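Side-chain contacts in geranylgeranyl pyrophosphate synthase (Geoglobus acetivorans, PDB 5JFQ), which catalyses the stepwise addition of three isopentenyl diphosphate molecules to dimethylallyl diphosphate, forming geranylgeranyl diphosphate, with a smaller amount of farnesyl diphosphate: residues R46-I51 with G177-I182; W202-Y207 with N308-L313. One frame throughout, in Å; residues are numbered along the deposited sequence.

Overall arrangement
Contact 1 (46-51 with 177-182) and contact 2 (202-207 with 308-313) are neighbours inside one mainly helical fold, their centres about 9 Å apart. Helices 165-190 and 195-221, consecutive in the chain, join them: Ile180 CG2 of contact 1 touches Gly205 O of contact 2, and the ring of Trp202 lies against the backbone of segment 177-182. A second connection runs through Leu313, whose side chain touches Leu47 and Ile51 of helix 47-58. Contact 1 is the nearer to the substrate site, since it holds Arg48, which probably binds isopentenyl diphosphate; from that side chain Leu313 is about 9 Å away.

Contact 1. Residues R46-I51 with G177-I182; sequences RLRPVI and GVLIGI
With CG anti to the carbonyl carbon (chi1 -50°), the Arg48 side chain leaves helix 47-58 toward Leu179 and Ile180, and a bend at chi3 (145°) sets its guanidinium across them. Two side chains of helix 165-190 receive it. Leu179 presents its CD2 methyl obliquely to the group, 3.5 Å from Arg48 NE and 3.9 Å from Arg48 CD. Ile180 lies over one guanidinium face, with its CG1 3.6 Å and its CD1 3.8 Å from Arg48 NH2. Both aliphatic chains cross the arginine at about a right angle. The other branch of Ile180 touches elsewhere: Ile180 CG2 meets Ile51 CD1 at 3.9 Å, one turn further along helix 47-58. The local axes run 31° from parallel and approach to 9.4 Å, a gap that these side chains bridge.

Arg48 NH2 also gives a weak hydrogen bond to the backbone O of Thr176, and the side chain of His77 lies about 3 Å from that of Arg48 at their nearest atoms. A leucine here would probably leave Thr176 O without this weak bond and take a positive charge from the presumed isopentenyl diphosphate site. Within this contact the guanidinium meets only hydrocarbon, so packing helps to place it while its charge probably serves the diphosphate.

Contact 2. Residues W202-Y207 with N308-L313; sequences WNYGIY and NYLVEL
Tyr204 reaches from helix 195-221 to lay the phenol end of its ring beside the CB of Leu310, with Tyr204 CZ 3.7 Å and Tyr204 OH 3.4 Å from that atom. The first torsion places CG anti to the backbone N (chi1 162°), extending the ring toward helix 305-316. There the hydroxyl donates a hydrogen bond to the backbone, Tyr204 OH to Leu310 O at 2.7 Å, and the accepting oxygen lies at the ring edge, near the ring plane. The approach is side-on: the C=O...donor angle is 112°, and the hydroxyl stands 35° above the carbonyl plane, away from the lone-pair directions.

Across the contact, leucine methyls also come near the hydroxyl: Leu310 CD2 and Leu313 CD2 each lie 4.1 Å from Tyr204 OH, and both leucines are one turn apart on the same helix. All three touching residues are buried, so the bond gives a buried hydroxyl a polar partner.

Helix 280-298 adds to the packing, since Leu298 touches both Tyr204 and Leu310, while Ala294 touches the tyrosine. On helix 47-58, Leu54 and Ala58 meet Leu310. The contact thus joins helix 305-316, the last in the chain, to helix 195-221 through one side-chain-to-backbone bond within apolar packing. This belongs to the all-alpha fold of trans-prenyltransferases, in which helices surround the deep cavity where the isoprenoid chain is elongated.

Contact 1. Residues R46-I51 with G177-I182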
loop_
_atom_site.group_PDB
_atom_site.type_symbol
_atom_site.label_atom_id
_atom_site.label_comp_id
_atom_site.label_asym_id
_atom_site.label_seq_id
_atom_site.Cartn_x
_atom_site.Cartn_y
_atom_site.Cartn_z
ATOM N N ARG B 46 -17.387 3.616 11.081
ATOM C CA ARG B 46 -16.245 3.270 11.936
ATOM C C ARG B 46 -16.422 1.911 12.600
ATOM O O ARG B 46 -15.989 1.712 13.736
ATOM C CB ARG B 46 -15.999 4.336 13.013
ATOM C CG ARG B 46 -15.970 5.758 12.499
ATOM C CD ARG B 46 -14.677 6.038 11.791
ATOM N NE ARG B 46 -14.689 7.341 11.143
ATOM C CZ ARG B 46 -14.552 7.520 9.840
ATOM N NH1 ARG B 46 -14.373 6.475 9.048
ATOM N NH2 ARG B 46 -14.580 8.742 9.330
ATOM N N LEU B 47 -17.057 0.972 11.903
ATOM C CA LEU B 47 -17.442 -0.286 12.530
ATOM C C LEU B 47 -16.234 -1.026 13.091
ATOM O O LEU B 47 -16.178 -1.342 14.290
ATOM C CB LEU B 47 -18.173 -1.151 11.520
ATOM C CG LEU B 47 -18.973 -2.321 12.070
ATOM C CD1 LEU B 47 -19.726 -1.892 13.307
ATOM C CD2 LEU B 47 -19.952 -2.750 10.987
ATOM N N ARG B 48 -15.255 -1.312 12.228
ATOM C CA ARG B 48 -14.084 -2.091 12.635
ATOM C C ARG B 48 -13.312 -1.460 13.795
ATOM O O ARG B 48 -12.947 -2.191 14.733
ATOM C CB ARG B 48 -13.201 -2.326 11.404
ATOM C CG ARG B 48 -13.979 -2.868 10.218
ATOM C CD ARG B 48 -13.339 -2.516 8.881
ATOM N NE ARG B 48 -13.528 -3.598 7.916
ATOM C CZ ARG B 48 -14.535 -3.656 7.044
ATOM N NH1 ARG B 48 -15.427 -2.666 7.034
ATOM N NH2 ARG B 48 -14.644 -4.689 6.187
ATOM N N PRO B 49 -13.024 -0.151 13.804
ATOM C CA PRO B 49 -12.448 0.456 15.018
ATOM C C PRO B 49 -13.217 0.133 16.289
ATOM O O PRO B 49 -12.608 -0.214 17.314
ATOM C CB PRO B 49 -12.499 1.959 14.707
ATOM C CG PRO B 49 -12.509 2.049 13.240
ATOM C CD PRO B 49 -13.103 0.810 12.692
ATOM N N VAL B 50 -14.550 0.262 16.250
ATOM C CA VAL B 50 -15.366 -0.005 17.431
ATOM C C VAL B 50 -15.236 -1.465 17.832
ATOM O O VAL B 50 -15.200 -1.798 19.019
ATOM C CB VAL B 50 -16.837 0.391 17.177
ATOM C CG1 VAL B 50 -17.721 -0.055 18.326
ATOM C CG2 VAL B 50 -16.958 1.881 16.989
ATOM N N ILE B 51 -15.138 -2.358 16.852
ATOM C CA ILE B 51 -14.902 -3.746 17.211
ATOM C C ILE B 51 -13.559 -3.890 17.912
ATOM O O ILE B 51 -13.400 -4.734 18.804
ATOM C CB ILE B 51 -15.019 -4.633 15.962
ATOM C CG1 ILE B 51 -16.435 -4.510 15.423
ATOM C CG2 ILE B 51 -14.695 -6.072 16.286
ATOM C CD1 ILE B 51 -16.692 -5.218 14.114
ATOM N N GLY B 177 -14.088 -9.989 5.298
ATOM C CA GLY B 177 -14.105 -10.714 6.551
ATOM C C GLY B 177 -12.853 -10.578 7.398
ATOM O O GLY B 177 -12.942 -10.226 8.585
ATOM N N VAL B 178 -11.677 -10.849 6.811
ATOM C CA VAL B 178 -10.444 -10.836 7.603
ATOM C C VAL B 178 -10.188 -9.459 8.193
ATOM O O VAL B 178 -9.730 -9.347 9.333
ATOM C CB VAL B 178 -9.231 -11.325 6.787
ATOM C CG1 VAL B 178 -9.327 -12.827 6.494
ATOM C CG2 VAL B 178 -9.025 -10.487 5.513
ATOM N N LEU B 179 -10.475 -8.388 7.455
ATOM C CA LEU B 179 -10.307 -7.085 8.089
ATOM C C LEU B 179 -11.242 -6.939 9.279
ATOM O O LEU B 179 -10.926 -6.223 10.234
ATOM C CB LEU B 179 -10.518 -5.936 7.105
ATOM C CG LEU B 179 -10.017 -4.593 7.640
ATOM C CD1 LEU B 179 -8.545 -4.690 7.949
ATOM C CD2 LEU B 179 -10.269 -3.460 6.677
ATOM N N ILE B 180 -12.382 -7.626 9.258
ATOM C CA ILE B 180 -13.228 -7.585 10.438
ATOM C C ILE B 180 -12.719 -8.557 11.483
ATOM O O ILE B 180 -12.810 -8.282 12.678
ATOM C CB ILE B 180 -14.690 -7.857 10.069
ATOM C CG1 ILE B 180 -15.115 -6.882 8.967
ATOM C CG2 ILE B 180 -15.558 -7.687 11.300
ATOM C CD1 ILE B 180 -16.578 -6.950 8.575
ATOM N N GLY B 181 -12.151 -9.687 11.058
ATOM C CA GLY B 181 -11.533 -10.600 12.011
ATOM C C GLY B 181 -10.380 -9.974 12.784
ATOM O O GLY B 181 -10.269 -10.133 14.006
ATOM N N ILE B 182 -9.496 -9.258 12.084
ATOM C CA ILE B 182 -8.333 -8.711 12.770
ATOM C C ILE B 182 -8.726 -7.521 13.629
ATOM O O ILE B 182 -8.062 -7.243 14.637
ATOM C CB ILE B 182 -7.214 -8.350 11.777
ATOM C CG1 ILE B 182 -5.985 -7.871 12.552
ATOM C CG2 ILE B 182 -7.679 -7.287 10.809
ATOM C CD1 ILE B 182 -4.714 -7.895 11.778
#

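Contact 2. Residues W202-Y207 with N308-L313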
loop_
_atom_site.group_PDB
_atom_site.type_symbol
_atom_site.label_atom_id
_atom_site.label_comp_id
_atom_site.label_asym_id
_atom_site.label_seq_id
_atom_site.Cartn_x
_atom_site.Cartn_y
_atom_site.Cartn_z
ATOM N N TRP B 202 -10.781 -13.749 16.271
ATOM C CA TRP B 202 -10.643 -13.866 14.829
ATOM C C TRP B 202 -11.912 -14.444 14.220
ATOM O O TRP B 202 -12.608 -13.773 13.445
ATOM C CB TRP B 202 -9.421 -14.737 14.517
ATOM C CG TRP B 202 -9.051 -14.939 13.050
ATOM C CD1 TRP B 202 -9.028 -16.125 12.374
ATOM C CD2 TRP B 202 -8.617 -13.938 12.108
ATOM N NE1 TRP B 202 -8.621 -15.925 11.075
ATOM C CE2 TRP B 202 -8.356 -14.594 10.890
ATOM C CE3 TRP B 202 -8.424 -12.559 12.181
ATOM C CZ2 TRP B 202 -7.918 -13.916 9.758
ATOM C CZ3 TRP B 202 -7.988 -11.893 11.062
ATOM C CH2 TRP B 202 -7.741 -12.568 9.865
ATOM N N ASN B 203 -12.248 -15.683 14.594
ATOM C CA ASN B 203 -13.412 -16.348 14.018
ATOM C C ASN B 203 -14.667 -15.496 14.165
ATOM O O ASN B 203 -15.463 -15.377 13.225
ATOM C CB ASN B 203 -13.596 -17.718 14.670
ATOM C CG ASN B 203 -12.693 -18.780 14.059
ATOM O OD1 ASN B 203 -11.850 -18.484 13.218
ATOM N ND2 ASN B 203 -12.875 -20.027 14.479
ATOM N N TYR B 204 -14.838 -14.856 15.321
ATOM C CA TYR B 204 -15.961 -13.943 15.489
ATOM C C TYR B 204 -15.955 -12.860 14.418
ATOM O O TYR B 204 -16.985 -12.582 13.793
ATOM C CB TYR B 204 -15.920 -13.319 16.876
ATOM C CG TYR B 204 -16.760 -12.080 16.999
ATOM C CD1 TYR B 204 -18.103 -12.159 17.313
ATOM C CD2 TYR B 204 -16.205 -10.826 16.814
ATOM C CE1 TYR B 204 -18.872 -11.014 17.443
ATOM C CE2 TYR B 204 -16.961 -9.681 16.938
ATOM C CZ TYR B 204 -18.293 -9.779 17.254
ATOM O OH TYR B 204 -19.051 -8.640 17.374
ATOM N N GLY B 205 -14.798 -12.234 14.193
ATOM C CA GLY B 205 -14.743 -11.127 13.254
ATOM C C GLY B 205 -15.018 -11.558 11.826
ATOM O O GLY B 205 -15.720 -10.869 11.089
ATOM N N ILE B 206 -14.473 -12.699 11.417
ATOM C CA ILE B 206 -14.717 -13.169 10.063
ATOM C C ILE B 206 -16.192 -13.450 9.867
ATOM O O ILE B 206 -16.822 -12.955 8.923
ATOM C CB ILE B 206 -13.880 -14.419 9.762
ATOM C CG1 ILE B 206 -12.407 -14.049 9.657
ATOM C CG2 ILE B 206 -14.378 -15.097 8.510
ATOM C CD1 ILE B 206 -11.605 -14.668 10.742
ATOM N N TYR B 207 -16.760 -14.260 10.757
ATOM C CA TYR B 207 -18.153 -14.653 10.606
ATOM C C TYR B 207 -19.056 -13.437 10.641
ATOM O O TYR B 207 -19.973 -13.312 9.819
ATOM C CB TYR B 207 -18.525 -15.660 11.686
ATOM C CG TYR B 207 -17.706 -16.914 11.560
ATOM C CD1 TYR B 207 -17.265 -17.334 10.318
ATOM C CD2 TYR B 207 -17.351 -17.661 12.673
ATOM C CE1 TYR B 207 -16.514 -18.462 10.176
ATOM C CE2 TYR B 207 -16.593 -18.803 12.541
ATOM C CZ TYR B 207 -16.176 -19.197 11.281
ATOM O OH TYR B 207 -15.416 -20.334 11.126
ATOM N N ASN B 308 -20.987 -8.974 25.648
ATOM C CA ASN B 308 -22.349 -8.923 25.137
ATOM C C ASN B 308 -22.541 -7.775 24.161
ATOM O O ASN B 308 -23.470 -7.813 23.348
ATOM C CB ASN B 308 -23.345 -8.802 26.294
ATOM C CG ASN B 308 -23.261 -9.967 27.259
ATOM O OD1 ASN B 308 -23.073 -11.118 26.854
ATOM N ND2 ASN B 308 -23.390 -9.673 28.545
ATOM N N TYR B 309 -21.685 -6.757 24.219
ATOM C CA TYR B 309 -21.774 -5.683 23.240
ATOM C C TYR B 309 -21.348 -6.166 21.855
ATOM O O TYR B 309 -22.021 -5.887 20.853
ATOM C CB TYR B 309 -20.938 -4.499 23.712
ATOM C CG TYR B 309 -21.608 -3.710 24.817
ATOM C CD1 TYR B 309 -22.986 -3.769 25.001
ATOM C CD2 TYR B 309 -20.863 -2.896 25.674
ATOM C CE1 TYR B 309 -23.605 -3.039 26.006
ATOM C CE2 TYR B 309 -21.475 -2.165 26.680
ATOM C CZ TYR B 309 -22.843 -2.240 26.841
ATOM O OH TYR B 309 -23.450 -1.513 27.837
ATOM N N LEU B 310 -20.245 -6.913 21.778
ATOM C CA LEU B 310 -19.905 -7.570 20.526
ATOM C C LEU B 310 -21.045 -8.454 20.047
ATOM O O LEU B 310 -21.285 -8.559 18.840
ATOM C CB LEU B 310 -18.627 -8.385 20.697
ATOM C CG LEU B 310 -17.451 -7.610 21.289
ATOM C CD1 LEU B 310 -16.414 -8.558 21.843
ATOM C CD2 LEU B 310 -16.833 -6.690 20.257
ATOM N N VAL B 311 -21.768 -9.086 20.973
ATOM C CA VAL B 311 -22.884 -9.943 20.577
ATOM C C VAL B 311 -23.966 -9.115 19.903
ATOM O O VAL B 311 -24.314 -9.345 18.739
ATOM C CB VAL B 311 -23.441 -10.711 21.786
ATOM C CG1 VAL B 311 -24.598 -11.590 21.352
ATOM C CG2 VAL B 311 -22.352 -11.548 22.420
ATOM N N GLU B 312 -24.517 -8.140 20.630
ATOM C CA GLU B 312 -25.539 -7.275 20.050
ATOM C C GLU B 312 -25.048 -6.647 18.754
ATOM O O GLU B 312 -25.841 -6.388 17.839
ATOM C CB GLU B 312 -25.946 -6.197 21.063
ATOM C CG GLU B 312 -26.425 -6.762 22.416
ATOM C CD GLU B 312 -26.448 -5.727 23.550
ATOM O OE1 GLU B 312 -26.713 -4.528 23.282
ATOM O OE2 GLU B 312 -26.203 -6.118 24.717
ATOM N N LEU B 313 -23.737 -6.439 18.642
ATOM C CA LEU B 313 -23.169 -5.812 17.455
ATOM C C LEU B 313 -23.161 -6.775 16.273
ATOM O O LEU B 313 -23.527 -6.399 15.151
ATOM C CB LEU B 313 -21.761 -5.316 17.781
ATOM C CG LEU B 313 -20.830 -4.837 16.677
ATOM C CD1 LEU B 313 -21.385 -3.593 16.014
ATOM C CD2 LEU B 313 -19.473 -4.560 17.291
#